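Local coordinates for protein D-aminopeptidase (Burkholderia sp. LK4, PDB 5TZB) that probably removes N-terminal residues, including beta-amino acids, from short peptides as a beta-aminopeptidase of the Ntn-hydrolase type, at residues A77-C82 with A135-W140. Numbering follows the deposited sequence.
Sequences AHDSPC and AGRVYW
His78 leans its imidazole over one face of the Tyr139 ring, CE1 foremost, 3.2 Å above the plane and close to the ring centre. The two rings lie obliquely, planes at 32°, and His78 ND1 comes 3.4 Å from Tyr139 CE1. A small flat histidine suits this place because the CE1 end of its rim can tip over the phenol while its CD2 edge faces Arg137. There Arg137 NH1 closely approaches His78 CD2, near the imidazole plane and without a hydrogen bond, the guanidinium standing almost upright to the ring at 87°. Long and charged, Arg137 also reaches the carboxylate of Asp79 in a salt bridge to OD1; that modelled separation is too short to be trusted, and the doubt over NH1 extends to its place beside the imidazole. His78 NE2 is buried here without a polar partner.

His78 extends toward the other loop with CG anti to the backbone N (chi1 180°), whereas bends at chi2 and chi3 bring the Arg137 chain round to both partners. Tyrosine offers His78 a flat face and Glu130 a hydroxyl, whose hydrogen bond anchors the far end of the phenol. On the other loop, Ser80 N bonds Ala77 O at 3.1 Å, closing a turn, and Arg73 holds the carbonyls of Ser80 and Pro81. Trp140 NE1 hydrogen-bonds Asn92 of the second subunit. An aromatic pair and a salt bridge thus join loops 71-82 and 129-144 in this family S58 Ntn hydrolase.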
loop_
_atom_site.group_PDB
_atom_site.type_symbol
_atom_site.label_atom_id
_atom_site.label_comp_id
_atom_site.label_asym_id
_atom_site.label_seq_id
_atom_site.Cartn_x
_atom_site.Cartn_y
_atom_site.Cartn_z
ATOM N N ALA C 77 -6.866 -15.198 22.748
ATOM C CA ALA C 77 -6.979 -14.178 21.708
ATOM C C ALA C 77 -8.084 -14.498 20.698
ATOM O O ALA C 77 -8.795 -13.597 20.230
ATOM C CB ALA C 77 -5.632 -14.018 20.988
ATOM N N HIS C 78 -8.225 -15.780 20.363
ATOM C CA HIS C 78 -9.234 -16.194 19.400
ATOM C C HIS C 78 -10.626 -15.723 19.831
ATOM O O HIS C 78 -11.434 -15.323 18.994
ATOM C CB HIS C 78 -9.236 -17.721 19.197
ATOM C CG HIS C 78 -10.270 -18.184 18.208
ATOM N ND1 HIS C 78 -10.069 -18.145 16.841
ATOM C CD2 HIS C 78 -11.531 -18.650 18.388
ATOM C CE1 HIS C 78 -11.157 -18.581 16.226
ATOM N NE2 HIS C 78 -12.058 -18.894 17.141
ATOM N N ASP C 79 -10.902 -15.759 21.133
ATOM C CA ASP C 79 -12.257 -15.452 21.617
ATOM C C ASP C 79 -12.519 -13.973 21.776
ATOM O O ASP C 79 -13.671 -13.548 21.858
ATOM C CB ASP C 79 -12.531 -16.149 22.946
ATOM C CG ASP C 79 -12.556 -17.644 22.811
ATOM O OD1 ASP C 79 -12.948 -18.130 21.727
ATOM O OD2 ASP C 79 -12.185 -18.332 23.783
ATOM N N SER C 80 -11.452 -13.186 21.802
ATOM C CA SER C 80 -11.588 -11.749 21.920
ATOM C C SER C 80 -10.613 -11.022 20.997
ATOM O O SER C 80 -9.589 -10.509 21.446
ATOM C CB SER C 80 -11.369 -11.310 23.368
ATOM O OG SER C 80 -11.715 -9.938 23.523
ATOM N N PRO C 81 -10.949 -10.961 19.703
ATOM C CA PRO C 81 -10.088 -10.328 18.703
ATOM C C PRO C 81 -9.766 -8.877 19.025
ATOM O O PRO C 81 -10.592 -8.189 19.619
ATOM C CB PRO C 81 -10.932 -10.410 17.418
ATOM C CG PRO C 81 -11.852 -11.549 17.647
ATOM C CD PRO C 81 -12.186 -11.487 19.099
ATOM N N CYS C 82 -8.585 -8.417 18.615
ATOM C CA CYS C 82 -8.215 -7.013 18.746
ATOM C C CYS C 82 -8.091 -6.386 17.374
ATOM O O CYS C 82 -7.555 -6.994 16.445
ATOM C CB CYS C 82 -6.883 -6.843 19.488
ATOM S SG CYS C 82 -6.859 -7.403 21.189
ATOM N N ALA C 135 -13.524 -26.201 19.304
ATOM C CA ALA C 135 -14.683 -27.065 19.509
ATOM C C ALA C 135 -15.553 -27.143 18.256
ATOM O O ALA C 135 -16.713 -26.734 18.272
ATOM C CB ALA C 135 -15.497 -26.575 20.693
ATOM N N GLY C 136 -14.981 -27.638 17.162
ATOM C CA GLY C 136 -15.735 -27.812 15.933
ATOM C C GLY C 136 -16.023 -26.487 15.246
ATOM O O GLY C 136 -16.802 -26.431 14.292
ATOM N N ARG C 137 -15.365 -25.428 15.713
ATOM C CA ARG C 137 -15.477 -24.108 15.102
ATOM C C ARG C 137 -14.689 -24.114 13.804
ATOM O O ARG C 137 -13.592 -24.658 13.738
ATOM C CB ARG C 137 -14.947 -23.024 16.047
ATOM C CG ARG C 137 -15.821 -22.823 17.260
ATOM C CD ARG C 137 -14.980 -22.812 18.524
ATOM N NE ARG C 137 -14.661 -21.484 19.027
ATOM C CZ ARG C 137 -13.687 -21.242 19.898
ATOM N NH1 ARG C 137 -13.471 -20.007 20.330
ATOM N NH2 ARG C 137 -12.913 -22.233 20.317
ATOM N N VAL C 138 -15.284 -23.573 12.752
ATOM C CA VAL C 138 -14.637 -23.559 11.452
ATOM C C VAL C 138 -13.833 -22.281 11.254
ATOM O O VAL C 138 -14.400 -21.196 11.096
ATOM C CB VAL C 138 -15.665 -23.725 10.314
ATOM C CG1 VAL C 138 -14.975 -23.758 8.962
ATOM C CG2 VAL C 138 -16.492 -24.991 10.546
ATOM N N TYR C 139 -12.510 -22.409 11.312
ATOM C CA TYR C 139 -11.631 -21.293 10.998
ATOM C C TYR C 139 -10.232 -21.812 10.753
ATOM O O TYR C 139 -9.893 -22.934 11.132
ATOM C CB TYR C 139 -11.628 -20.241 12.119
ATOM C CG TYR C 139 -10.851 -20.645 13.346
ATOM C CD1 TYR C 139 -9.576 -20.153 13.571
ATOM C CD2 TYR C 139 -11.396 -21.517 14.283
ATOM C CE1 TYR C 139 -8.859 -20.514 14.704
ATOM C CE2 TYR C 139 -10.690 -21.888 15.417
ATOM C CZ TYR C 139 -9.419 -21.383 15.622
ATOM O OH TYR C 139 -8.703 -21.741 16.745
ATOM N N TRP C 140 -9.424 -20.980 10.111
ATOM C CA TRP C 140 -8.033 -21.304 9.866
ATOM C C TRP C 140 -7.168 -20.384 10.719
ATOM O O TRP C 140 -7.295 -19.163 10.670
ATOM C CB TRP C 140 -7.701 -21.199 8.363
ATOM C CG TRP C 140 -8.378 -20.064 7.636
ATOM C CD1 TRP C 140 -7.826 -18.853 7.296
ATOM C CD2 TRP C 140 -9.731 -20.032 7.164
ATOM N NE1 TRP C 140 -8.757 -18.080 6.634
ATOM C CE2 TRP C 140 -9.932 -18.778 6.548
ATOM C CE3 TRP C 140 -10.792 -20.946 7.201
ATOM C CZ2 TRP C 140 -11.147 -18.417 5.973
ATOM C CZ3 TRP C 140 -12.000 -20.585 6.634
ATOM C CH2 TRP C 140 -12.168 -19.335 6.023
#